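Local coordinates for protein imine reductase (Bacillus cereus, PDB 4D3D) that catalyses the NADPH-dependent, S-selective reduction of imines such as 2-methylpyrroline, at residues V282-G286 and L299-F303; V98-L102 and W124-A130; T86-V90 and K117-A121. All coordinates share one frame; numbering follows the deposited sequence. Where two conformers were deposited one is given.

Interaction 1: residues V282-G286 and L299-F303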
ATOM      1  N   VAL B 282      -9.394   3.718 -12.268  1.00 14.01           N
ATOM      2  CA  VAL B 282     -10.191   2.746 -11.502  1.00 14.54           C
ATOM      3  C   VAL B 282     -11.406   3.458 -10.869  1.00 13.61           C
ATOM      4  O   VAL B 282     -12.559   2.986 -10.957  1.00 13.28           O
ATOM      5  CB  VAL B 282      -9.368   2.003 -10.437  1.00 14.14           C
ATOM      6  CG1 VAL B 282     -10.260   1.097  -9.637  1.00 15.86           C
ATOM      7  CG2 VAL B 282      -8.262   1.157 -11.063  1.00 15.47           C
ATOM      8  N   PHE B 283     -11.128   4.550 -10.145  1.00 13.37           N
ATOM      9  CA  PHE B 283     -12.214   5.367  -9.533  1.00 14.02           C
ATOM     10  C   PHE B 283     -13.236   5.810 -10.577  1.00 13.62           C
ATOM     11  O   PHE B 283     -14.445   5.712 -10.320  1.00 15.71           O
ATOM     12  CB  PHE B 283     -11.659   6.574  -8.805  1.00 12.93           C
ATOM     13  CG  PHE B 283     -11.203   6.269  -7.365  1.00 15.48           C
ATOM     14  CD1 PHE B 283     -10.001   5.637  -7.117  1.00 15.04           C
ATOM     15  CD2 PHE B 283     -12.000   6.628  -6.303  1.00 15.03           C
ATOM     16  CE1 PHE B 283      -9.681   5.290  -5.820  1.00 16.08           C
ATOM     17  CE2 PHE B 283     -11.630   6.333  -4.974  1.00 15.40           C
ATOM     18  CZ  PHE B 283     -10.441   5.678  -4.771  1.00 16.79           C
ATOM     19  N   ARG B 284     -12.768   6.294 -11.711  1.00 14.47           N
ATOM     20  CA  ARG B 284     -13.686   6.733 -12.772  1.00 16.71           C
ATOM     21  C   ARG B 284     -14.525   5.606 -13.313  1.00 17.09           C
ATOM     22  O   ARG B 284     -15.729   5.786 -13.540  1.00 13.96           O
ATOM     23  CB  ARG B 284     -12.969   7.469 -13.860  1.00 18.25           C
ATOM     24  CG  ARG B 284     -12.462   8.834 -13.442  1.00 22.74           C
ATOM     25  CD  ARG B 284     -12.041   9.771 -14.573  1.00 28.25           C
ATOM     26  NE  ARG B 284     -13.222  10.077 -15.462  1.00 26.71           N
ATOM     27  CZ  ARG B 284     -14.174  11.031 -15.277  1.00 34.37           C
ATOM     28  NH1 ARG B 284     -14.178  11.897 -14.207  1.00 34.90           N
ATOM     29  NH2 ARG B 284     -15.155  11.162 -16.194  1.00 34.77           N
ATOM     30  N   ARG B 285     -13.957   4.431 -13.464  1.00 16.82           N
ATOM     31  CA  ARG B 285     -14.747   3.299 -13.874  1.00 17.81           C
ATOM     32  C   ARG B 285     -15.805   2.931 -12.891  1.00 15.39           C
ATOM     33  O   ARG B 285     -16.907   2.581 -13.250  1.00 18.94           O
ATOM     34  CB  ARG B 285     -13.799   2.085 -14.195  1.00 16.47           C
ATOM     35  CG  ARG B 285     -12.989   2.305 -15.440  1.00 21.60           C
ATOM     36  CD  ARG B 285     -11.641   1.552 -15.415  1.00 28.91           C
ATOM     37  NE  ARG B 285     -11.811   0.181 -15.487  1.00 30.81           N
ATOM     38  CZ  ARG B 285     -10.841  -0.745 -15.250  1.00 27.76           C
ATOM     39  NH1 ARG B 285      -9.556  -0.472 -14.754  1.00 27.30           N
ATOM     40  NH2 ARG B 285     -11.241  -1.945 -15.417  1.00 27.30           N
ATOM     41  N   GLY B 286     -15.536   3.016 -11.602  1.00 13.59           N
ATOM     42  CA  GLY B 286     -16.564   2.774 -10.611  1.00 15.09           C
ATOM     43  C   GLY B 286     -17.687   3.817 -10.639  1.00 14.13           C
ATOM     44  O   GLY B 286     -18.837   3.472 -10.414  1.00 15.42           O
ATOM     45  N   LEU B 299     -15.200  -0.461  -5.491  1.00 15.04           N
ATOM     46  CA  LEU B 299     -14.211  -0.686  -6.564  1.00 14.62           C
ATOM     47  C   LEU B 299     -13.711  -2.134  -6.706  1.00 15.10           C
ATOM     48  O   LEU B 299     -13.213  -2.486  -7.795  1.00 16.57           O
ATOM     49  CB  LEU B 299     -13.051   0.286  -6.501  1.00 14.03           C
ATOM     50  CG  LEU B 299     -13.371   1.791  -6.565  1.00 13.61           C
ATOM     51  CD1 LEU B 299     -12.186   2.664  -6.294  1.00 17.76           C
ATOM     52  CD2 LEU B 299     -14.010   2.117  -7.917  1.00 14.26           C
ATOM     53  N   ILE B 300     -13.980  -2.963  -5.733  1.00 15.91           N
ATOM     54  CA  ILE B 300     -13.661  -4.376  -5.895  1.00 17.77           C
ATOM     55  C   ILE B 300     -14.475  -4.982  -7.044  1.00 18.73           C
ATOM     56  O   ILE B 300     -14.027  -5.881  -7.725  1.00 18.29           O
ATOM     57  CB  ILE B 300     -13.772  -5.124  -4.572  1.00 19.95           C
ATOM     58  CG1 ILE B 300     -12.918  -6.405  -4.679  1.00 19.38           C
ATOM     59  CG2 ILE B 300     -15.171  -5.410  -4.252  1.00 20.03           C
ATOM     60  CD1 ILE B 300     -12.778  -7.189  -3.411  1.00 21.70           C
ATOM     61  N   GLU B 301     -15.623  -4.378  -7.343  1.00 16.15           N
ATOM     62  CA  GLU B 301     -16.407  -4.804  -8.494  1.00 19.23           C
ATOM     63  C   GLU B 301     -15.751  -4.512  -9.797  1.00 17.91           C
ATOM     64  O   GLU B 301     -15.945  -5.315 -10.766  1.00 20.88           O
ATOM     65  CB  GLU B 301     -17.825  -4.191  -8.488  1.00 24.05           C
ATOM     66  CG  GLU B 301     -18.585  -4.492  -7.202  1.00 29.70           C
ATOM     67  CD  GLU B 301     -18.711  -5.994  -6.812  1.00 41.09           C
ATOM     68  OE1 GLU B 301     -18.827  -6.856  -7.682  1.00 42.53           O
ATOM     69  OE2 GLU B 301     -18.701  -6.303  -5.605  1.00 45.82           O
ATOM     70  N   ILE B 302     -14.987  -3.418  -9.906  1.00 15.34           N
ATOM     71  CA  ILE B 302     -14.243  -3.132 -11.066  1.00 17.52           C
ATOM     72  C   ILE B 302     -13.094  -4.162 -11.235  1.00 17.49           C
ATOM     73  O   ILE B 302     -12.852  -4.629 -12.356  1.00 20.24           O
ATOM     74  CB  ILE B 302     -13.678  -1.690 -11.039  1.00 18.90           C
ATOM     75  CG1 ILE B 302     -14.831  -0.677 -11.060  1.00 20.58           C
ATOM     76  CG2 ILE B 302     -12.696  -1.455 -12.175  1.00 22.33           C
ATOM     77  CD1 ILE B 302     -15.714  -0.791 -12.280  1.00 24.27           C
ATOM     78  N   PHE B 303     -12.391  -4.483 -10.143  1.00 17.18           N
ATOM     79  CA  PHE B 303     -11.294  -5.431 -10.215  1.00 16.58           C
ATOM     80  C   PHE B 303     -11.835  -6.830 -10.620  1.00 22.41           C
ATOM     81  O   PHE B 303     -11.160  -7.561 -11.356  1.00 19.26           O
ATOM     82  CB  PHE B 303     -10.548  -5.476  -8.921  1.00 16.18           C
ATOM     83  CG  PHE B 303      -9.756  -4.234  -8.604  1.00 14.81           C
ATOM     84  CD1 PHE B 303      -9.045  -3.564  -9.583  1.00 17.86           C
ATOM     85  CD2 PHE B 303      -9.701  -3.702  -7.322  1.00 15.51           C
ATOM     86  CE1 PHE B 303      -8.306  -2.452  -9.299  1.00 18.46           C
ATOM     87  CE2 PHE B 303      -8.955  -2.550  -7.034  1.00 17.99           C
ATOM     88  CZ  PHE B 303      -8.219  -1.949  -8.008  1.00 17.09           C
TER
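Val282 O accepts the helical hydrogen bond from Gly286 N at 3.0 Å, and across the contact Leu299 CD2 packs against the same oxygen at 3.5 Å. Both segments belong to the helical C-terminal domain of the reductive aminase-like family, at the dimer interface. Leu299 reaches helix 274-288 with both branches. While CD2 lies on the backbone at Val282 and Gly286, where the absence of a side chain on Gly286 leaves it room, CD1 points into the middle of the Phe283 ring. It sits 3.6 Å from the ring centroid and only 6° off the normal, a CH-pi contact with nearly equal distances to all six ring carbons. Ile302 divides its branches likewise: CG1 lies near Gly286 N, and CG2, anti to the backbone N, covers one face of the Arg285 guanidinium, 3.6 Å from NH2. Val282 CG1 lies 4.0 Å from Phe303 CZ, the two side chains crossing at about a right angle. Leu199 of the second subunit packs on Val282, Phe283 and Leu299. The short helix near the C-terminus is therefore held to helix 274-288 mainly by apolar contacts, while Arg285 gives NH2 to a salt bridge with Asp272 of the second subunit.

Interaction 2: residues V98-L102 and W124-A130; sequences VSENL and WLEDRGA
The backbones come nearest at Leu102 and Ala130, whose CA atoms are 5.5 Å apart, just where a Schellman motif ends helix 115-127: Ala130 N bonds to Leu125 O, Gly129 N bonds to Glu126 O, and Gly129, with positive phi, is the C-prime residue. Leu125 O also accepts from Arg128 N, the two donors arriving from opposite faces of its plane. From this turn Arg128 extends alongside Leu102, the two side chains pointing the same way, with Leu102 CD1 4.0 Å from Arg128 CD. Arg128 is extended from CG to NE, which brings NE to Ser99 OG at 3.1 Å. The serine oxygen lies at the edge of the guanidinium, only 5° out of its plane, although the N-H...O angle of 145° is somewhat bent. OG is also hydrogen-bonded to Glu96 O. On the helix side Arg128 NH1 returns to Trp124 O at 2.9 Å, and the guanidinium lies over one face of the indole, with Trp124 NE1 beneath its centre. Next to these polar bonds Leu102 CD1 abuts both Trp124 CZ3 and Leu125 CD2, which lie side by side, and Leu102 CB meets Ala130 CB at 4.2 Å. Leu75 of helix 71-77 and Leu107 of strand 106-109 extend this apolar cluster into the Rossmann-type domain. A water joins the two loops, donating to Ser99 O at 2.6 Å and to Arg128 O at 2.7 Å while accepting from Leu102 N. With NE and NH1 both bonded and one face on the indole, the guanidinium has little rotational freedom, and the helix end is tied to the 98-102 turn by one side-chain bond and a bridging water beside a small apolar cluster.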
ATOM      1  N   VAL B  98      11.272 -39.848 -16.420  1.00 16.32           N
ATOM      2  CA  VAL B  98      11.335 -40.899 -15.418  1.00 16.93           C
ATOM      3  C   VAL B  98      10.005 -41.068 -14.657  1.00 17.72           C
ATOM      4  O   VAL B  98       9.985 -41.454 -13.528  1.00 16.75           O
ATOM      5  CB  VAL B  98      12.529 -40.703 -14.472  1.00 17.57           C
ATOM      6  CG1 VAL B  98      13.836 -40.894 -15.248  1.00 18.90           C
ATOM      7  CG2 VAL B  98      12.510 -39.363 -13.793  1.00 17.91           C
ATOM      8  N   SER B  99       8.920 -40.834 -15.371  1.00 17.42           N
ATOM      9  CA  SER B  99       7.562 -40.752 -14.745  1.00 16.56           C
ATOM     10  C   SER B  99       7.180 -42.069 -14.063  1.00 19.69           C
ATOM     11  O   SER B  99       6.392 -42.063 -13.087  1.00 19.62           O
ATOM     12  CB  SER B  99       6.563 -40.625 -15.894  1.00 18.23           C
ATOM     13  OG  SER B  99       6.421 -39.319 -16.347  1.00 25.27           O
ATOM     14  N   GLU B 100       7.714 -43.191 -14.555  1.00 18.26           N
ATOM     15  CA  GLU B 100       7.466 -44.512 -13.933  1.00 18.52           C
ATOM     16  C   GLU B 100       8.129 -44.765 -12.570  1.00 18.93           C
ATOM     17  O   GLU B 100       7.909 -45.824 -11.925  1.00 21.39           O
ATOM     18  CB  GLU B 100       7.866 -45.599 -14.961  1.00 22.40           C
ATOM     19  CG  GLU B 100       9.395 -45.886 -15.096  1.00 27.13           C
ATOM     20  CD  GLU B 100      10.239 -44.991 -16.070  1.00 31.06           C
ATOM     21  OE1 GLU B 100       9.748 -43.892 -16.453  1.00 28.89           O
ATOM     22  OE2 GLU B 100      11.419 -45.390 -16.412  1.00 25.45           O
ATOM     23  N   ASN B 101       8.963 -43.840 -12.088  1.00 17.68           N
ATOM     24  CA  ASN B 101       9.681 -43.988 -10.864  1.00 16.75           C
ATOM     25  C   ASN B 101       9.214 -43.124  -9.721  1.00 18.19           C
ATOM     26  O   ASN B 101       9.913 -42.986  -8.682  1.00 20.30           O
ATOM     27  CB  ASN B 101      11.171 -43.746 -11.124  1.00 19.37           C
ATOM     28  CG  ASN B 101      11.791 -44.821 -12.031  1.00 24.09           C
ATOM     29  OD1 ASN B 101      11.421 -46.002 -11.973  1.00 27.50           O
ATOM     30  ND2 ASN B 101      12.706 -44.423 -12.878  1.00 23.06           N
ATOM     31  N   LEU B 102       7.995 -42.594  -9.857  1.00 16.91           N
ATOM     32  CA  LEU B 102       7.527 -41.592  -8.854  1.00 17.18           C
ATOM     33  C   LEU B 102       6.547 -42.117  -7.799  1.00 16.89           C
ATOM     34  O   LEU B 102       6.243 -41.435  -6.839  1.00 16.78           O
ATOM     35  CB  LEU B 102       6.884 -40.472  -9.633  1.00 17.05           C
ATOM     36  CG  LEU B 102       7.765 -39.643 -10.614  1.00 18.78           C
ATOM     37  CD1 LEU B 102       6.969 -38.650 -11.413  1.00 17.82           C
ATOM     38  CD2 LEU B 102       8.810 -38.875  -9.802  1.00 23.73           C
ATOM     39  N   TRP B 124      -0.540 -33.663 -11.997  1.00 16.27           N
ATOM     40  CA  TRP B 124       0.432 -34.438 -12.824  1.00 16.54           C
ATOM     41  C   TRP B 124       1.146 -35.461 -11.979  1.00 15.13           C
ATOM     42  O   TRP B 124       1.306 -36.658 -12.427  1.00 17.78           O
ATOM     43  CB  TRP B 124       1.346 -33.453 -13.562  1.00 19.11           C
ATOM     44  CG  TRP B 124       2.273 -34.067 -14.601  1.00 17.29           C
ATOM     45  CD1 TRP B 124       2.050 -34.166 -15.954  1.00 18.77           C
ATOM     46  CD2 TRP B 124       3.576 -34.612 -14.345  1.00 19.10           C
ATOM     47  NE1 TRP B 124       3.163 -34.764 -16.557  1.00 20.07           N
ATOM     48  CE2 TRP B 124       4.111 -35.015 -15.591  1.00 17.57           C
ATOM     49  CE3 TRP B 124       4.366 -34.748 -13.196  1.00 16.72           C
ATOM     50  CZ2 TRP B 124       5.392 -35.575 -15.690  1.00 19.91           C
ATOM     51  CZ3 TRP B 124       5.646 -35.228 -13.285  1.00 19.10           C
ATOM     52  CH2 TRP B 124       6.125 -35.743 -14.529  1.00 17.39           C
ATOM     53  N   LEU B 125       1.669 -35.080 -10.831  1.00 14.89           N
ATOM     54  CA  LEU B 125       2.329 -35.956  -9.911  1.00 15.39           C
ATOM     55  C   LEU B 125       1.448 -37.061  -9.330  1.00 18.62           C
ATOM     56  O   LEU B 125       1.831 -38.219  -9.299  1.00 18.21           O
ATOM     57  CB  LEU B 125       2.978 -35.210  -8.773  1.00 15.82           C
ATOM     58  CG  LEU B 125       4.169 -34.311  -9.201  1.00 15.30           C
ATOM     59  CD1 LEU B 125       4.579 -33.361  -8.113  1.00 16.54           C
ATOM     60  CD2 LEU B 125       5.319 -35.278  -9.536  1.00 18.67           C
ATOM     61  N   GLU B 126       0.219 -36.707  -8.927  1.00 16.98           N
ATOM     62  CA  GLU B 126      -0.741 -37.721  -8.449  1.00 18.38           C
ATOM     63  C   GLU B 126      -1.074 -38.778  -9.495  1.00 18.24           C
ATOM     64  O   GLU B 126      -1.217 -39.945  -9.088  1.00 18.35           O
ATOM     65  CB  GLU B 126      -2.054 -37.028  -7.970  1.00 20.05           C
ATOM     66  CG  GLU B 126      -1.733 -36.092  -6.823  1.00 23.63           C
ATOM     67  N   ASP B 127      -1.227 -38.408 -10.747  1.00 18.35           N
ATOM     68  CA  ASP B 127      -1.531 -39.325 -11.850  1.00 19.60           C
ATOM     69  C   ASP B 127      -0.368 -40.405 -11.946  1.00 21.80           C
ATOM     70  O   ASP B 127      -0.588 -41.517 -12.438  1.00 20.16           O
ATOM     71  CB  ASP B 127      -1.650 -38.638 -13.151  1.00 19.95           C
ATOM     72  CG  ASP B 127      -2.966 -37.870 -13.274  1.00 23.48           C
ATOM     73  OD1 ASP B 127      -3.827 -38.090 -12.389  1.00 28.44           O
ATOM     74  OD2 ASP B 127      -3.100 -37.119 -14.242  1.00 29.51           O
ATOM     75  N   ARG B 128       0.812 -40.037 -11.485  1.00 20.23           N
ATOM     76  CA  ARG B 128       2.002 -40.938 -11.512  1.00 20.13           C
ATOM     77  C   ARG B 128       2.307 -41.585 -10.171  1.00 17.44           C
ATOM     78  O   ARG B 128       3.339 -42.241  -9.925  1.00 17.86           O
ATOM     79  CB  ARG B 128       3.236 -40.170 -12.096  1.00 18.28           C
ATOM     80  CG  ARG B 128       3.061 -39.824 -13.570  1.00 21.82           C
ATOM     81  CD  ARG B 128       3.885 -38.629 -14.034  1.00 23.87           C
ATOM     82  NE  ARG B 128       3.624 -38.424 -15.478  1.00 24.06           N
ATOM     83  CZ  ARG B 128       2.502 -37.915 -15.973  1.00 25.13           C
ATOM     84  NH1 ARG B 128       1.524 -37.514 -15.203  1.00 25.31           N
ATOM     85  NH2 ARG B 128       2.343 -37.850 -17.270  1.00 29.70           N
ATOM     86  N   GLY B 129       1.398 -41.435  -9.197  1.00 18.72           N
ATOM     87  CA  GLY B 129       1.517 -42.070  -7.903  1.00 17.31           C
ATOM     88  C   GLY B 129       2.275 -41.423  -6.832  1.00 17.04           C
ATOM     89  O   GLY B 129       2.478 -41.956  -5.771  1.00 17.38           O
ATOM     90  N   ALA B 130       2.646 -40.139  -7.080  1.00 16.04           N
ATOM     91  CA  ALA B 130       3.354 -39.323  -6.116  1.00 17.05           C
ATOM     92  C   ALA B 130       2.373 -38.352  -5.436  1.00 18.94           C
ATOM     93  O   ALA B 130       1.195 -38.262  -5.796  1.00 17.21           O
ATOM     94  CB  ALA B 130       4.469 -38.527  -6.843  1.00 16.22           C
TER
HETATM   95  O   HOH W   1       5.324 -43.603 -11.237  1.00 20.45           O

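Interaction 3: residues T86-V90 and K117-A121; sequences TDYNV and KARKA
Tyr88 turns one face of its ring to the backbone of helix 115-127, in the Rossmann-type nucleotide-binding domain, where helix 88-95 is the helix of the beta-alpha-beta crossover from strand 80-83 to strand 106-109. Lys117 O and Ala118 N lie over that face, both offset toward the rim and 4.0 and 4.2 Å above its plane. The two alanines, one turn apart, are met by different parts of the ring system: Ala121 CB approaches the CD2-CE2 side obliquely, 3.5 Å from CE2, whereas Ala118 CB sits 3.5 Å from the hydroxyl oxygen OH. Small methyl groups thus let the tyrosine lie close against the helix, and His132 and Thr134 of strand 131-137 also pack on it.

Asp87 occupies the N-cap position of helix 88-95 and is modelled in two conformers, so the capping bond from Asn89 N to Asp87 OD1 (2.8 Å) holds for one of them and is less certain. Lys117 curls past Tyr88 CB, bent at its second, third and fourth torsions (chi3 47°), so that its CE comes 4.0 Å from that carbon and the ammonium group turns to Asn89. The Lys117 and Asn89 side chains cross at about a right angle, joined by a weak hydrogen bond of 3.3 Å from Lys117 NZ to Asn89 OD1.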
ATOM      1  N   THR B  86      14.362 -23.549 -10.196  1.00 26.18           N
ATOM      2  CA  THR B  86      14.112 -22.157 -10.577  1.00 29.04           C
ATOM      3  C   THR B  86      12.685 -21.925 -11.107  1.00 29.08           C
ATOM      4  O   THR B  86      12.194 -20.813 -11.042  1.00 31.06           O
ATOM      5  CB  THR B  86      15.149 -21.654 -11.633  1.00 28.45           C
ATOM      6  OG1 THR B  86      15.108 -22.506 -12.776  1.00 27.40           O
ATOM      7  CG2 THR B  86      16.577 -21.592 -11.083  1.00 32.08           C
ATOM      8  N   ASP B  87      12.010 -22.973 -11.628  1.00 24.32           N
ATOM      9  CA  ASP B  87      10.703 -22.852 -12.265  0.50 25.64           C
ATOM     10  C   ASP B  87      10.021 -24.213 -12.236  1.00 25.49           C
ATOM     11  O   ASP B  87      10.740 -25.228 -12.228  1.00 23.28           O
ATOM     12  CB  ASP B  87      10.901 -22.477 -13.728  0.50 29.25           C
ATOM     13  CG  ASP B  87       9.634 -21.947 -14.401  0.50 27.73           C
ATOM     14  OD1 ASP B  87       8.784 -22.709 -14.931  0.50 27.58           O
ATOM     15  OD2 ASP B  87       9.520 -20.714 -14.462  0.50 27.00           O
ATOM     16  N   TYR B  88       8.698 -24.262 -12.321  1.00 25.67           N
ATOM     17  CA  TYR B  88       8.012 -25.555 -12.503  1.00 30.63           C
ATOM     18  C   TYR B  88       8.331 -26.248 -13.814  1.00 29.87           C
ATOM     19  O   TYR B  88       8.316 -27.542 -13.887  1.00 25.07           O
ATOM     20  CB  TYR B  88       6.477 -25.400 -12.413  1.00 35.50           C
ATOM     21  CG  TYR B  88       5.949 -25.353 -11.009  1.00 33.80           C
ATOM     22  CD1 TYR B  88       5.971 -24.169 -10.239  1.00 33.16           C
ATOM     23  CD2 TYR B  88       5.424 -26.523 -10.418  1.00 34.07           C
ATOM     24  CE1 TYR B  88       5.490 -24.157  -8.934  1.00 36.15           C
ATOM     25  CE2 TYR B  88       4.926 -26.499  -9.135  1.00 32.02           C
ATOM     26  CZ  TYR B  88       4.935 -25.357  -8.404  1.00 31.98           C
ATOM     27  OH  TYR B  88       4.524 -25.445  -7.087  1.00 30.29           O
ATOM     28  N   ASN B  89       8.669 -25.475 -14.858  1.00 24.38           N
ATOM     29  CA  ASN B  89       9.102 -26.148 -16.090  1.00 26.52           C
ATOM     30  C   ASN B  89      10.285 -27.106 -15.940  1.00 24.25           C
ATOM     31  O   ASN B  89      10.363 -28.115 -16.701  1.00 24.91           O
ATOM     32  CB  ASN B  89       9.348 -25.170 -17.229  1.00 30.26           C
ATOM     33  CG  ASN B  89       8.050 -24.586 -17.689  1.00 34.46           C
ATOM     34  OD1 ASN B  89       6.970 -25.149 -17.402  1.00 39.80           O
ATOM     35  ND2 ASN B  89       8.114 -23.442 -18.281  1.00 41.61           N
ATOM     36  N   VAL B  90      11.173 -26.777 -15.024  1.00 21.35           N
ATOM     37  CA  VAL B  90      12.369 -27.584 -14.769  1.00 21.10           C
ATOM     38  C   VAL B  90      11.812 -28.924 -14.225  1.00 20.31           C
ATOM     39  O   VAL B  90      12.299 -29.961 -14.580  1.00 20.88           O
ATOM     40  CB  VAL B  90      13.360 -26.983 -13.748  1.00 23.35           C
ATOM     41  CG1 VAL B  90      14.497 -27.945 -13.469  1.00 24.18           C
ATOM     42  CG2 VAL B  90      13.944 -25.659 -14.282  1.00 24.39           C
ATOM     43  N   LYS B 117      -0.312 -22.976 -11.583  1.00 16.95           N
ATOM     44  CA  LYS B 117       0.877 -23.804 -11.912  1.00 19.75           C
ATOM     45  C   LYS B 117       1.156 -24.908 -10.838  1.00 19.81           C
ATOM     46  O   LYS B 117       1.418 -26.057 -11.192  1.00 19.86           O
ATOM     47  CB  LYS B 117       2.075 -22.908 -12.133  1.00 24.71           C
ATOM     48  CG  LYS B 117       1.901 -22.110 -13.469  1.00 36.46           C
ATOM     49  CD  LYS B 117       3.102 -22.098 -14.414  1.00 44.57           C
ATOM     50  CE  LYS B 117       3.714 -23.481 -14.617  1.00 47.16           C
ATOM     51  NZ  LYS B 117       4.329 -23.823 -15.959  1.00 45.51           N
ATOM     52  N   ALA B 118       1.008 -24.569  -9.558  1.00 15.66           N
ATOM     53  CA  ALA B 118       1.115 -25.480  -8.463  1.00 17.06           C
ATOM     54  C   ALA B 118       0.011 -26.550  -8.510  1.00 16.82           C
ATOM     55  O   ALA B 118       0.301 -27.729  -8.277  1.00 16.70           O
ATOM     56  CB  ALA B 118       1.066 -24.772  -7.144  1.00 17.78           C
ATOM     57  N   ARG B 119      -1.222 -26.156  -8.813  1.00 16.06           N
ATOM     58  CA  ARG B 119      -2.297 -27.137  -8.957  1.00 15.17           C
ATOM     59  C   ARG B 119      -2.019 -28.129 -10.094  1.00 17.15           C
ATOM     60  O   ARG B 119      -2.280 -29.335  -9.919  1.00 17.99           O
ATOM     61  CB  ARG B 119      -3.614 -26.442  -9.219  1.00 16.32           C
ATOM     62  CG  ARG B 119      -4.133 -25.622  -8.015  1.00 18.10           C
ATOM     63  CD  ARG B 119      -5.252 -24.644  -8.409  1.00 18.94           C
ATOM     64  NE  ARG B 119      -5.647 -23.847  -7.216  1.00 17.45           N
ATOM     65  CZ  ARG B 119      -6.003 -22.543  -7.280  1.00 20.21           C
ATOM     66  NH1 ARG B 119      -6.054 -21.923  -8.430  1.00 19.58           N
ATOM     67  NH2 ARG B 119      -6.230 -21.840  -6.187  1.00 18.48           N
ATOM     68  N   LYS B 120      -1.586 -27.629 -11.243  1.00 16.35           N
ATOM     69  CA  LYS B 120      -1.371 -28.500 -12.397  1.00 16.65           C
ATOM     70  C   LYS B 120      -0.223 -29.475 -12.096  1.00 16.75           C
ATOM     71  O   LYS B 120      -0.343 -30.686 -12.428  1.00 18.52           O
ATOM     72  CB  LYS B 120      -1.061 -27.686 -13.629  1.00 19.21           C
ATOM     73  CG  LYS B 120      -2.286 -26.995 -14.275  1.00 23.15           C
ATOM     74  CD  LYS B 120      -1.919 -26.355 -15.604  1.00 30.59           C
ATOM     75  N   ALA B 121       0.833 -29.024 -11.383  1.00 16.80           N
ATOM     76  CA  ALA B 121       1.909 -29.896 -10.974  1.00 17.43           C
ATOM     77  C   ALA B 121       1.475 -30.988 -10.004  1.00 18.18           C
ATOM     78  O   ALA B 121       1.835 -32.186 -10.153  1.00 16.76           O
ATOM     79  CB  ALA B 121       3.025 -29.129 -10.382  1.00 17.78           C
TER

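Interactions 2 and 3 belong to one Rossmann-type domain and share helix 115-127: residues 117-121 pack against the start of helix 88-95, and residues 124-130 against the loop beyond it. Their centres are 14 Å apart, and their segments alternate along the chain, so both join helix 115-127 to the chain from the start of helix 88-95 through the loop after it. Interaction 1 stands apart in the C-terminal helical domain, its centre 32 Å from that of interaction 3 and 44 Å from that of interaction 2. Its Phe283 side chain is about 9 Å from a bound polyether molecule, and the second subunit packs heavily on it; no other protein chain touches interaction 2.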